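Local coordinates for protein o-succinylbenzoate synthase (Thermosynechococcus elongatus BP-1, PDB 3H7V) that catalyses the magnesium-dependent dehydration of 2-succinyl-6-hydroxy-2,4-cyclohexadiene-1-carboxylate to 2-succinylbenzoate, a step in phylloquinone biosynthesis, at residues K161-A166 / I190-Q195; A217-V222 / F239-T244. All blocks are in the same frame, centred on the assembly; numbering follows the deposited sequence.

Interaction 1 of 2, residues K161-A166 / I190-Q195; sequences KLRLDA and IEYVEQ. With MG (magnesium ion), chain B.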
loop_
_atom_site.group_PDB
_atom_site.type_symbol
_atom_site.label_atom_id
_atom_site.label_comp_id
_atom_site.label_asym_id
_atom_site.label_seq_id
_atom_site.Cartn_x
_atom_site.Cartn_y
_atom_site.Cartn_z
ATOM N N LYS A 161 8.117 -11.189 -13.499
ATOM C CA LYS A 161 8.701 -10.889 -12.196
ATOM C C LYS A 161 7.714 -11.422 -11.169
ATOM O O LYS A 161 6.512 -11.207 -11.292
ATOM C CB LYS A 161 8.900 -9.381 -12.036
ATOM C CG LYS A 161 9.968 -8.818 -12.970
ATOM C CD LYS A 161 10.139 -7.308 -12.830
ATOM C CE LYS A 161 8.980 -6.544 -13.461
ATOM N NZ LYS A 161 9.257 -5.077 -13.550
ATOM N N LEU A 162 8.219 -12.116 -10.154
ATOM C CA LEU A 162 7.341 -12.705 -9.154
ATOM C C LEU A 162 7.693 -12.359 -7.718
ATOM O O LEU A 162 8.853 -12.445 -7.312
ATOM C CB LEU A 162 7.347 -14.230 -9.312
ATOM C CG LEU A 162 6.528 -15.049 -8.310
ATOM C CD1 LEU A 162 5.045 -14.770 -8.503
ATOM C CD2 LEU A 162 6.821 -16.532 -8.520
ATOM N N ARG A 163 6.677 -11.967 -6.957
ATOM C CA ARG A 163 6.835 -11.648 -5.543
ATOM C C ARG A 163 6.111 -12.743 -4.780
ATOM O O ARG A 163 5.102 -13.266 -5.250
ATOM C CB ARG A 163 6.181 -10.305 -5.209
ATOM C CG ARG A 163 6.797 -9.128 -5.933
ATOM C CD ARG A 163 5.910 -7.901 -5.866
ATOM N NE ARG A 163 6.520 -6.796 -6.595
ATOM C CZ ARG A 163 5.934 -5.628 -6.833
ATOM N NH1 ARG A 163 4.702 -5.389 -6.399
ATOM N NH2 ARG A 163 6.589 -4.700 -7.523
ATOM N N LEU A 164 6.627 -13.096 -3.611
ATOM C CA LEU A 164 5.985 -14.108 -2.780
ATOM C C LEU A 164 5.580 -13.394 -1.503
ATOM O O LEU A 164 6.395 -12.701 -0.897
ATOM C CB LEU A 164 6.958 -15.240 -2.450
ATOM C CG LEU A 164 7.600 -15.977 -3.630
ATOM C CD1 LEU A 164 8.473 -17.106 -3.092
ATOM C CD2 LEU A 164 6.523 -16.536 -4.554
ATOM N N ASP A 165 4.328 -13.539 -1.090
ATOM C CA ASP A 165 3.900 -12.870 0.132
ATOM C C ASP A 165 3.495 -13.893 1.185
ATOM O O ASP A 165 2.500 -14.602 1.026
ATOM C CB ASP A 165 2.723 -11.930 -0.151
ATOM C CG ASP A 165 2.519 -10.911 0.955
ATOM O OD1 ASP A 165 2.917 -11.198 2.103
ATOM O OD2 ASP A 165 1.954 -9.830 0.683
ATOM N N ALA A 166 4.275 -13.971 2.258
ATOM C CA ALA A 166 3.985 -14.913 3.332
ATOM C C ALA A 166 3.071 -14.314 4.402
ATOM O O ALA A 166 2.632 -15.020 5.307
ATOM C CB ALA A 166 5.283 -15.391 3.965
ATOM N N ILE A 190 12.344 -14.065 -9.289
ATOM C CA ILE A 190 11.872 -13.738 -7.936
ATOM C C ILE A 190 12.324 -12.334 -7.532
ATOM O O ILE A 190 13.510 -12.101 -7.288
ATOM C CB ILE A 190 12.409 -14.736 -6.876
ATOM C CG1 ILE A 190 11.908 -16.156 -7.169
ATOM C CG2 ILE A 190 11.970 -14.299 -5.486
ATOM C CD1 ILE A 190 10.414 -16.355 -6.969
ATOM N N GLU A 191 11.380 -11.401 -7.453
ATOM C CA GLU A 191 11.712 -10.029 -7.083
ATOM C C GLU A 191 12.023 -9.929 -5.595
ATOM O O GLU A 191 13.001 -9.297 -5.201
ATOM C CB GLU A 191 10.564 -9.083 -7.450
ATOM C CG GLU A 191 10.947 -7.608 -7.380
ATOM C CD GLU A 191 10.018 -6.716 -8.181
ATOM O OE1 GLU A 191 8.846 -6.553 -7.786
ATOM O OE2 GLU A 191 10.460 -6.178 -9.217
ATOM N N TYR A 192 11.186 -10.550 -4.771
ATOM C CA TYR A 192 11.395 -10.550 -3.327
ATOM C C TYR A 192 10.357 -11.376 -2.598
ATOM O O TYR A 192 9.356 -11.795 -3.182
ATOM C CB TYR A 192 11.382 -9.118 -2.757
ATOM C CG TYR A 192 10.100 -8.313 -2.951
ATOM C CD1 TYR A 192 10.096 -7.161 -3.739
ATOM C CD2 TYR A 192 8.914 -8.663 -2.294
ATOM C CE1 TYR A 192 8.949 -6.370 -3.865
ATOM C CE2 TYR A 192 7.761 -7.880 -2.416
ATOM C CZ TYR A 192 7.789 -6.735 -3.200
ATOM O OH TYR A 192 6.665 -5.944 -3.295
ATOM N N VAL A 193 10.620 -11.630 -1.323
ATOM C CA VAL A 193 9.684 -12.351 -0.477
ATOM C C VAL A 193 9.159 -11.271 0.458
ATOM O O VAL A 193 9.931 -10.609 1.147
ATOM C CB VAL A 193 10.366 -13.460 0.351
ATOM C CG1 VAL A 193 9.373 -14.037 1.343
ATOM C CG2 VAL A 193 10.865 -14.560 -0.571
ATOM N N GLU A 194 7.845 -11.080 0.458
ATOM C CA GLU A 194 7.220 -10.053 1.283
ATOM C C GLU A 194 6.849 -10.580 2.668
ATOM O O GLU A 194 6.183 -11.605 2.791
ATOM C CB GLU A 194 5.970 -9.521 0.566
ATOM C CG GLU A 194 5.484 -8.144 1.029
ATOM C CD GLU A 194 4.452 -7.537 0.084
ATOM O OE1 GLU A 194 4.813 -7.170 -1.055
ATOM O OE2 GLU A 194 3.275 -7.426 0.476
ATOM N N GLN A 195 7.309 -9.871 3.698
ATOM C CA GLN A 195 7.034 -10.192 5.103
ATOM C C GLN A 195 7.110 -11.684 5.448
ATOM O O GLN A 195 6.107 -12.309 5.791
ATOM C CB GLN A 195 5.653 -9.642 5.486
ATOM C CG GLN A 195 5.434 -9.411 6.978
ATOM C CD GLN A 195 6.220 -8.226 7.514
ATOM O OE1 GLN A 195 6.222 -7.145 6.919
ATOM N NE2 GLN A 195 6.882 -8.419 8.652
HETATM MG MG MG B . 1.922 -7.946 1.749
HETATM O O HOH W 1 7.963 -4.840 -10.603
HETATM O O HOH W 2 10.718 -4.343 -10.819
HETATM O O HOH W 3 3.141 -8.832 3.193
HETATM O O HOH W 4 0.309 -8.454 3.003
HETATM O O HOH W 5 0.363 -7.332 0.384
#

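Interaction 2 of 2, residues A217-V222 / F239-T244; sequences ALDESV and FFVIKT. With MG (magnesium ion), chain B.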
loop_
_atom_site.group_PDB
_atom_site.type_symbol
_atom_site.label_atom_id
_atom_site.label_comp_id
_atom_site.label_asym_id
_atom_site.label_seq_id
_atom_site.Cartn_x
_atom_site.Cartn_y
_atom_site.Cartn_z
ATOM N N ALA A 217 11.023 -7.946 1.532
ATOM C CA ALA A 217 10.267 -6.703 1.600
ATOM C C ALA A 217 9.440 -6.629 2.874
ATOM O O ALA A 217 8.844 -7.619 3.302
ATOM C CB ALA A 217 9.341 -6.569 0.386
ATOM N N LEU A 218 9.407 -5.448 3.477
ATOM C CA LEU A 218 8.616 -5.237 4.680
ATOM C C LEU A 218 7.274 -4.662 4.245
ATOM O O LEU A 218 7.219 -3.768 3.399
ATOM C CB LEU A 218 9.312 -4.247 5.612
ATOM C CG LEU A 218 10.657 -4.712 6.164
ATOM C CD1 LEU A 218 11.288 -3.575 6.941
ATOM C CD2 LEU A 218 10.469 -5.938 7.045
ATOM N N ASP A 219 6.194 -5.180 4.817
ATOM C CA ASP A 219 4.854 -4.695 4.482
ATOM C C ASP A 219 4.135 -4.439 5.799
ATOM O O ASP A 219 4.012 -3.292 6.230
ATOM C CB ASP A 219 4.112 -5.742 3.641
ATOM C CG ASP A 219 2.717 -5.288 3.224
ATOM O OD1 ASP A 219 2.356 -4.126 3.495
ATOM O OD2 ASP A 219 1.982 -6.101 2.621
ATOM N N GLU A 220 3.691 -5.508 6.448
ATOM C CA GLU A 220 3.007 -5.388 7.732
ATOM C C GLU A 220 3.883 -4.642 8.744
ATOM O O GLU A 220 3.371 -3.954 9.642
ATOM C CB GLU A 220 2.651 -6.778 8.274
ATOM C CG GLU A 220 1.421 -7.419 7.631
ATOM C CD GLU A 220 1.694 -8.120 6.310
ATOM O OE1 GLU A 220 2.814 -8.006 5.769
ATOM O OE2 GLU A 220 0.767 -8.794 5.803
ATOM N N SER A 221 5.201 -4.770 8.589
ATOM C CA SER A 221 6.153 -4.109 9.484
ATOM C C SER A 221 6.259 -2.602 9.283
ATOM O O SER A 221 6.720 -1.888 10.176
ATOM C CB SER A 221 7.556 -4.705 9.315
ATOM O OG SER A 221 7.654 -5.989 9.901
ATOM N N VAL A 222 5.844 -2.108 8.119
ATOM C CA VAL A 222 5.952 -0.676 7.855
ATOM C C VAL A 222 4.660 -0.009 7.413
ATOM O O VAL A 222 4.260 -0.097 6.255
ATOM C CB VAL A 222 7.068 -0.374 6.806
ATOM C CG1 VAL A 222 8.440 -0.594 7.431
ATOM C CG2 VAL A 222 6.911 -1.272 5.588
ATOM N N PHE A 239 13.427 -4.211 0.602
ATOM C CA PHE A 239 12.391 -3.328 0.093
ATOM C C PHE A 239 11.417 -2.880 1.174
ATOM O O PHE A 239 11.274 -3.529 2.213
ATOM C CB PHE A 239 11.614 -4.040 -1.022
ATOM C CG PHE A 239 12.423 -4.288 -2.260
ATOM C CD1 PHE A 239 12.491 -3.331 -3.268
ATOM C CD2 PHE A 239 13.146 -5.466 -2.405
ATOM C CE1 PHE A 239 13.270 -3.545 -4.407
ATOM C CE2 PHE A 239 13.929 -5.691 -3.538
ATOM C CZ PHE A 239 13.990 -4.726 -4.543
ATOM N N PHE A 240 10.756 -1.757 0.905
ATOM C CA PHE A 240 9.752 -1.183 1.799
ATOM C C PHE A 240 8.471 -1.074 0.989
ATOM O O PHE A 240 8.471 -0.445 -0.067
ATOM C CB PHE A 240 10.130 0.241 2.221
ATOM C CG PHE A 240 11.358 0.335 3.078
ATOM C CD1 PHE A 240 11.262 0.300 4.463
ATOM C CD2 PHE A 240 12.610 0.505 2.498
ATOM C CE1 PHE A 240 12.400 0.439 5.264
ATOM C CE2 PHE A 240 13.753 0.643 3.287
ATOM C CZ PHE A 240 13.646 0.612 4.670
ATOM N N VAL A 241 7.394 -1.688 1.462
ATOM C CA VAL A 241 6.116 -1.587 0.769
ATOM C C VAL A 241 5.413 -0.399 1.424
ATOM O O VAL A 241 4.995 -0.464 2.580
ATOM C CB VAL A 241 5.281 -2.873 0.935
ATOM C CG1 VAL A 241 3.889 -2.681 0.334
ATOM C CG2 VAL A 241 5.998 -4.035 0.238
ATOM N N ILE A 242 5.315 0.699 0.684
ATOM C CA ILE A 242 4.703 1.914 1.203
ATOM C C ILE A 242 3.216 2.037 0.886
ATOM O O ILE A 242 2.823 2.023 -0.281
ATOM C CB ILE A 242 5.405 3.177 0.626
ATOM C CG1 ILE A 242 6.913 3.142 0.925
ATOM C CG2 ILE A 242 4.761 4.444 1.203
ATOM C CD1 ILE A 242 7.278 3.164 2.409
ATOM N N LYS A 243 2.391 2.152 1.925
ATOM C CA LYS A 243 0.956 2.361 1.744
ATOM C C LYS A 243 0.811 3.852 2.015
ATOM O O LYS A 243 0.614 4.271 3.154
ATOM C CB LYS A 243 0.143 1.556 2.759
ATOM C CG LYS A 243 -0.033 0.081 2.398
ATOM C CD LYS A 243 1.264 -0.717 2.551
ATOM C CE LYS A 243 1.726 -0.751 4.003
ATOM N NZ LYS A 243 2.981 -1.550 4.167
ATOM N N THR A 244 0.928 4.646 0.957
ATOM C CA THR A 244 0.876 6.097 1.070
ATOM C C THR A 244 -0.309 6.664 1.847
ATOM O O THR A 244 -0.149 7.611 2.613
ATOM C CB THR A 244 0.954 6.732 -0.333
ATOM O OG1 THR A 244 2.128 6.243 -0.991
ATOM C CG2 THR A 244 1.047 8.250 -0.244
HETATM MG MG MG B . 1.922 -7.946 1.749
HETATM O O HOH W 3 3.141 -8.832 3.193
HETATM O O HOH W 4 0.309 -8.454 3.003
HETATM O O HOH W 6 3.461 2.222 4.556
HETATM O O HOH W 5 0.363 -7.332 0.384
#

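Interaction 1 of 2, residues K161-A166 / I190-Q195
Strands 161-165 and 190-194 pair in parallel within the barrel domain of this enolase-superfamily enzyme, forming a beta-alpha-beta unit whose crossover is helix 172-185, and D165 and E194 at their C-terminal ends bind the magnesium ion. The short strand axes run 13° apart. L164 is held through both its backbone N and its backbone O: the N donates to Y192 O, and the O accepts from E194 N at 2.6 Å. A further bond, A166 N to E194 O, carries the pairing past the metal ligands. On the helix-facing side, L162 CD2 lies alongside I190 CD1 at 3.9 Å, while L164 and V193 pack against helix 172-185.

The other face, which holds R163, Y192, D165 and E194, is polar. R163 approaches E191 side-on: NE (2.6 Å) and NH2 (2.9 Å) both donate to E191 OE1, which sits in the guanidinium plane. Because E191 CG is anti to the backbone N and the chain then runs extended, its carboxylate comes level with R163. NH2 also bonds A293 O, so the guanidinium is fixed from two directions. Its plane lies 12° from that of the Y192 ring, whose OH sits over one guanidinium face; in return R163 CG lies over the ring face, 3.9 Å from its centroid, a CH-pi contact. From the ring's far end Y192 OH donates to E194 OE1, consistent with a second-shell role in orienting this ligand.

E194 binds the metal through its other oxygen, OE2. D165 OD1 accepts from N167 N and a metal-bound water, and D165 OD2 accepts from K134 NZ. The two carboxylates, turned 61° apart, converge on magnesium, with E194 OE2 at 1.9 Å and D165 OD2 at 2.2 Å.

Interaction 2 of 2, residues A217-V222 / F239-T244
V241 pushes its branched side chain against the end of strand 216-218, where the chain turns into the D219-V222 type I beta turn. Its CB rests 3.3 Å from L218 O, CG2 faces A217 CB, and CG1, anti to the backbone N, comes within 3.8 Å of D219 OD1. One step back, A217 CB meets F239 CB at 3.7 Å; the phenyl ring of F239 leads onward to Y192 and H292. On the opposite face of the sheet, V222 CG1 comes to the edge of the F240 ring, near its plane and 4.2 Å from CD1, and the two side chains cross at about a right angle. L218 CD1 adds an oblique contact, and W231 of helix 225-233 covers L218, V222 and F240. Two bonds set the parallel register: L218 N to F239 O, and V241 N to L218 O at a C=O...N angle of 174°.

K243 reaches across to the turn. Its chain bends at chi2 (71°) and chi3 (64°), curling NZ back among four oxygens that share its N-H groups: D219 OD1 at 2.7 Å, in a salt bridge on the anti lone pair, V222 O, and D219 O and V241 O, both approached from above their carbonyl planes. D219 O also receives V222 N from the opposite face, so K243 NZ and the turn's own bond clasp one carbonyl. A methionine here would probably leave D219 OD1 and the carbonyls of D219 and V222 without their shared donor, holding the metal ligand less firmly.

The other oxygen, D219 OD2, binds magnesium at 2.0 Å. A metal-ligand aspartate ending one strand beside a lysine, the predicted proton acceptor, following the next is characteristic of the active site at the C-terminal ends of the barrel strands in muconate lactonizing enzyme relatives.

Both contacts are buried and join neighbouring parallel strands of one barrel sheet; strands 190-194 and 216-218 are adjacent, so interaction 2 continues the sheet where interaction 1 stops. Q195 N lies 2.8 Å from A217 O, probably hydrogen-bonded, and Y192 CD2 packs on A217 CB at 3.4 Å. Interaction 1 supplies two magnesium ligands and interaction 2 the third, with three waters completing six; E194 OE2 and D219 OD2 stand 2.8 Å apart. Interaction 1 lies farther out (contact centre to chain centre, about 15 Å against 7 Å) and reaches a partly exposed end where R163 salt-bridges E191 and waters link K161 to it. Interaction 2 adds a lysine held by a carboxylate and three backbone oxygens.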